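Local coordinates for phosphotriesterase, putative (Deinococcus radiodurans, PDB 4J35), which probably hydrolyses lactones at a two-metal centre, and is here an engineered variant from work to build organophosphate hydrolysis on that scaffold, at residues R258-L270 against W287-L300. The protein carries 7 engineered substitutions. Sequence-based numbering, arbitrary orientation.
Sequences RLLLSHDSIWHWL and WHPLHISDDILPDL. With CO (cobalt (II) ion), chain C.
His263 is clamped by the turn 288-291 and helix 291-300, just past strand 259-261 of the phosphotriesterase-family TIM barrel. Its imidazole lies between Pro289 CA over one face and Ile292 CD1 over the other, each 3.6 Å from the ring centroid in CH-pi contact. Within the ring plane, NE2 accepts from Ile292 N at 2.9 Å, a bent bond (132°) that helps hold the ring's rotation; CG stands beside its own backbone N (chi1 -44°), which turns the imidazole into this slot. Ile292 CD1 also presses on Ser262 CA at 3.4 Å, tighter than usual. With an alanine in place of His263, Ile292 N would probably lose its acceptor and a gap open between Pro289 and Ile292. Toward the helix, Leu261 CD1 packs on Leu297 CD2 at 3.8 Å. At the partly exposed end, contacts are sparser: Ile266 CD1 brushes Trp287 CH2 at 4.1 Å, and water 1 links Ile266 N to Trp287 O. The residue after His263, Asp264, binds cobalt through OD1 with His21, His23 and Lys143, while its OD2 pairs with Arg228. Just before Asp264, Trp287 NE1 gives the His263 carbonyl O, near the indole plane, a weak hydrogen bond of 2.9 Å.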
# COMPACT_ATOMS: atom_id res chain seq x y z
N ARG A 258 -0.50 -7.95 14.50
CA ARG A 258 -0.83 -8.23 13.11
C ARG A 258 -1.69 -7.16 12.41
O ARG A 258 -2.18 -7.40 11.30
CB ARG A 258 -1.54 -9.56 13.00
CG ARG A 258 -0.74 -10.69 13.66
CD ARG A 258 0.45 -11.10 12.82
NE ARG A 258 1.49 -11.75 13.61
CZ ARG A 258 1.58 -13.06 13.84
NH1 ARG A 258 0.68 -13.90 13.34
NH2 ARG A 258 2.57 -13.53 14.58
N LEU A 259 -1.86 -5.99 13.06
CA LEU A 259 -2.70 -4.93 12.51
C LEU A 259 -1.86 -3.71 12.14
O LEU A 259 -0.99 -3.30 12.93
CB LEU A 259 -3.74 -4.47 13.54
CG LEU A 259 -4.68 -5.55 14.10
CD1 LEU A 259 -5.41 -5.01 15.31
CD2 LEU A 259 -5.68 -6.05 13.03
N LEU A 260 -2.11 -3.15 10.96
CA LEU A 260 -1.42 -1.94 10.54
C LEU A 260 -2.42 -0.89 10.06
O LEU A 260 -3.56 -1.20 9.79
CB LEU A 260 -0.40 -2.25 9.44
CG LEU A 260 0.79 -3.06 9.95
CD1 LEU A 260 0.56 -4.58 9.72
CD2 LEU A 260 2.06 -2.59 9.28
N LEU A 261 -1.95 0.35 9.97
CA LEU A 261 -2.84 1.51 9.78
C LEU A 261 -2.29 2.46 8.71
O LEU A 261 -1.13 2.81 8.75
CB LEU A 261 -2.97 2.30 11.08
CG LEU A 261 -3.42 1.55 12.34
CD1 LEU A 261 -3.27 2.50 13.56
CD2 LEU A 261 -4.85 1.06 12.23
N SER A 262 -3.12 2.84 7.74
CA SER A 262 -2.69 3.82 6.72
C SER A 262 -3.89 4.51 6.10
O SER A 262 -5.02 4.22 6.48
CB SER A 262 -1.85 3.18 5.65
OG SER A 262 -0.66 3.90 5.50
N HIS A 263 -3.61 5.43 5.16
CA HIS A 263 -4.67 6.20 4.51
C HIS A 263 -4.96 5.87 3.05
O HIS A 263 -6.05 6.23 2.55
CB HIS A 263 -4.34 7.72 4.57
CG HIS A 263 -3.85 8.18 5.90
ND1 HIS A 263 -2.52 8.13 6.26
CD2 HIS A 263 -4.50 8.77 6.93
CE1 HIS A 263 -2.38 8.68 7.46
NE2 HIS A 263 -3.57 9.06 7.88
N ASP A 264 -3.99 5.32 2.32
CA ASP A 264 -4.12 5.14 0.87
C ASP A 264 -4.34 6.52 0.21
O ASP A 264 -5.03 6.64 -0.80
CB ASP A 264 -5.28 4.23 0.56
CG ASP A 264 -5.22 3.66 -0.86
OD1 ASP A 264 -4.18 3.72 -1.54
OD2 ASP A 264 -6.27 3.18 -1.30
N SER A 265 -3.69 7.52 0.78
CA SER A 265 -3.88 8.91 0.31
C SER A 265 -3.10 9.14 -0.97
O SER A 265 -2.17 8.41 -1.29
CB SER A 265 -3.46 9.87 1.43
OG SER A 265 -2.05 9.89 1.64
N ILE A 266 -3.49 10.16 -1.74
CA ILE A 266 -2.75 10.47 -2.95
C ILE A 266 -2.25 11.91 -2.75
O ILE A 266 -3.07 12.82 -2.61
CB ILE A 266 -3.66 10.40 -4.19
CG1 ILE A 266 -4.01 8.94 -4.53
CG2 ILE A 266 -3.02 11.11 -5.38
CD1 ILE A 266 -5.18 8.88 -5.54
N TRP A 267 -0.95 12.13 -2.70
CA TRP A 267 -0.48 13.48 -2.36
C TRP A 267 -0.47 14.39 -3.55
O TRP A 267 -0.53 15.62 -3.41
CB TRP A 267 0.92 13.48 -1.77
CG TRP A 267 1.10 12.51 -0.64
CD1 TRP A 267 0.15 11.69 -0.07
CD2 TRP A 267 2.32 12.25 0.03
NE1 TRP A 267 0.74 10.93 0.94
CE2 TRP A 267 2.07 11.26 1.00
CE3 TRP A 267 3.62 12.78 -0.09
CZ2 TRP A 267 3.07 10.78 1.85
CZ3 TRP A 267 4.61 12.29 0.75
CH2 TRP A 267 4.32 11.30 1.70
N HIS A 268 -0.36 13.81 -4.74
CA HIS A 268 -0.41 14.62 -5.96
C HIS A 268 -0.99 13.79 -7.08
O HIS A 268 -0.50 12.73 -7.38
CB HIS A 268 0.98 15.07 -6.36
CG HIS A 268 1.02 15.83 -7.65
ND1 HIS A 268 0.85 17.19 -7.72
CD2 HIS A 268 1.22 15.41 -8.92
CE1 HIS A 268 0.95 17.58 -8.98
NE2 HIS A 268 1.18 16.52 -9.73
N TRP A 269 -2.05 14.27 -7.69
CA TRP A 269 -2.74 13.48 -8.68
C TRP A 269 -2.19 13.71 -10.10
O TRP A 269 -1.90 14.85 -10.50
CB TRP A 269 -4.22 13.80 -8.52
CG TRP A 269 -5.13 13.57 -9.65
CD1 TRP A 269 -5.42 14.45 -10.68
CD2 TRP A 269 -5.96 12.44 -9.84
NE1 TRP A 269 -6.37 13.90 -11.52
CE2 TRP A 269 -6.72 12.66 -11.03
CE3 TRP A 269 -6.14 11.24 -9.13
CZ2 TRP A 269 -7.63 11.74 -11.52
CZ3 TRP A 269 -7.04 10.31 -9.63
CH2 TRP A 269 -7.78 10.57 -10.82
N LEU A 270 -2.01 12.64 -10.85
CA LEU A 270 -1.54 12.74 -12.25
C LEU A 270 -2.70 12.89 -13.23
O LEU A 270 -3.78 12.34 -13.02
CB LEU A 270 -0.65 11.53 -12.62
CG LEU A 270 0.51 11.32 -11.65
CD1 LEU A 270 1.24 10.00 -11.94
CD2 LEU A 270 1.49 12.50 -11.68
N TRP A 287 -9.25 12.31 4.15
CA TRP A 287 -8.47 11.38 3.36
C TRP A 287 -7.15 12.02 2.95
O TRP A 287 -6.98 12.42 1.78
CB TRP A 287 -9.27 10.94 2.14
CG TRP A 287 -8.63 9.85 1.35
CD1 TRP A 287 -8.00 8.72 1.83
CD2 TRP A 287 -8.60 9.75 -0.08
NE1 TRP A 287 -7.57 7.95 0.78
CE2 TRP A 287 -7.91 8.58 -0.40
CE3 TRP A 287 -9.06 10.58 -1.13
CZ2 TRP A 287 -7.70 8.17 -1.72
CZ3 TRP A 287 -8.83 10.18 -2.44
CH2 TRP A 287 -8.17 8.98 -2.72
N HIS A 288 -6.24 12.10 3.92
CA HIS A 288 -4.94 12.70 3.73
C HIS A 288 -4.02 12.20 4.80
O HIS A 288 -4.46 11.72 5.84
CB HIS A 288 -5.06 14.25 3.81
CG HIS A 288 -5.49 14.73 5.16
ND1 HIS A 288 -4.61 14.88 6.21
CD2 HIS A 288 -6.71 15.05 5.64
CE1 HIS A 288 -5.27 15.30 7.27
NE2 HIS A 288 -6.55 15.40 6.96
N PRO A 289 -2.71 12.26 4.57
CA PRO A 289 -1.84 11.43 5.43
C PRO A 289 -1.55 11.91 6.86
O PRO A 289 -0.76 11.29 7.56
CB PRO A 289 -0.54 11.38 4.64
CG PRO A 289 -0.58 12.61 3.79
CD PRO A 289 -2.00 12.76 3.39
N LEU A 290 -2.16 13.01 7.30
CA LEU A 290 -1.98 13.47 8.66
C LEU A 290 -3.11 13.03 9.59
O LEU A 290 -3.09 13.30 10.80
CB LEU A 290 -1.93 15.04 8.65
CG LEU A 290 -1.04 15.61 7.55
CD1 LEU A 290 -1.09 17.17 7.56
CD2 LEU A 290 0.38 15.18 7.72
N HIS A 291 -4.15 12.46 9.01
CA HIS A 291 -5.37 12.08 9.71
C HIS A 291 -5.12 11.03 10.80
O HIS A 291 -5.66 11.11 11.90
CB HIS A 291 -6.38 11.61 8.68
CG HIS A 291 -7.64 11.01 9.24
ND1 HIS A 291 -8.37 11.60 10.24
CD2 HIS A 291 -8.31 9.89 8.90
CE1 HIS A 291 -9.43 10.87 10.50
NE2 HIS A 291 -9.41 9.81 9.70
N ILE A 292 -4.19 10.10 10.57
CA ILE A 292 -4.06 9.00 11.52
C ILE A 292 -3.38 9.58 12.77
O ILE A 292 -3.87 9.44 13.88
CB ILE A 292 -3.29 7.81 10.96
CG1 ILE A 292 -4.28 6.96 10.17
CG2 ILE A 292 -2.66 7.03 12.10
CD1 ILE A 292 -3.61 5.88 9.30
N SER A 293 -2.29 10.31 12.54
CA SER A 293 -1.61 11.02 13.61
C SER A 293 -2.52 11.98 14.40
O SER A 293 -2.51 11.95 15.64
CB SER A 293 -0.40 11.76 13.07
OG SER A 293 0.49 10.89 12.42
N ASP A 294 -3.28 12.84 13.72
CA ASP A 294 -4.02 13.90 14.42
C ASP A 294 -5.34 13.45 15.03
O ASP A 294 -5.77 14.02 16.04
CB ASP A 294 -4.33 15.11 13.48
CG ASP A 294 -3.10 15.78 12.96
OD1 ASP A 294 -1.99 15.44 13.41
OD2 ASP A 294 -3.24 16.71 12.12
N ASP A 295 -6.01 12.48 14.40
CA ASP A 295 -7.39 12.16 14.76
C ASP A 295 -7.50 10.71 15.29
O ASP A 295 -8.20 10.44 16.27
CB ASP A 295 -8.32 12.25 13.58
CG ASP A 295 -8.35 13.65 12.98
OD1 ASP A 295 -8.47 14.60 13.79
OD2 ASP A 295 -8.24 13.74 11.74
N ILE A 296 -6.82 9.79 14.63
CA ILE A 296 -7.05 8.37 14.91
C ILE A 296 -6.34 7.89 16.15
O ILE A 296 -6.97 7.34 17.05
CB ILE A 296 -6.64 7.50 13.71
CG1 ILE A 296 -7.42 7.91 12.46
CG2 ILE A 296 -6.80 6.00 14.05
CD1 ILE A 296 -8.93 7.77 12.60
N LEU A 297 -5.03 8.01 16.19
CA LEU A 297 -4.29 7.48 17.33
C LEU A 297 -4.79 8.02 18.69
O LEU A 297 -4.90 7.30 19.67
CB LEU A 297 -2.78 7.71 17.16
CG LEU A 297 -2.16 7.13 15.89
CD1 LEU A 297 -0.64 7.27 15.92
CD2 LEU A 297 -2.56 5.64 15.65
N PRO A 298 -5.10 9.33 18.75
CA PRO A 298 -5.55 9.86 20.04
C PRO A 298 -6.92 9.30 20.34
O PRO A 298 -7.31 9.13 21.49
CB PRO A 298 -5.66 11.40 19.77
CG PRO A 298 -4.73 11.66 18.66
CD PRO A 298 -4.79 10.38 17.77
N ASP A 299 -7.67 9.01 19.29
CA ASP A 299 -9.00 8.49 19.54
C ASP A 299 -8.87 7.02 20.06
O ASP A 299 -9.61 6.63 20.94
CB ASP A 299 -9.86 8.55 18.29
CG ASP A 299 -11.28 8.19 18.57
OD1 ASP A 299 -11.94 8.94 19.30
OD2 ASP A 299 -11.74 7.14 18.07
N LEU A 300 -7.91 6.27 19.57
CA LEU A 300 -7.71 4.89 20.09
C LEU A 300 -7.27 4.94 21.56
O LEU A 300 -7.79 4.19 22.39
CB LEU A 300 -6.69 4.14 19.25
CG LEU A 300 -7.12 3.83 17.82
CD1 LEU A 300 -5.96 3.26 17.04
CD2 LEU A 300 -8.31 2.86 17.82
CO CO C . -3.30 2.20 -2.88
O HOH W 1 -5.99 11.47 -0.97
O HOH W 2 -4.00 13.43 0.34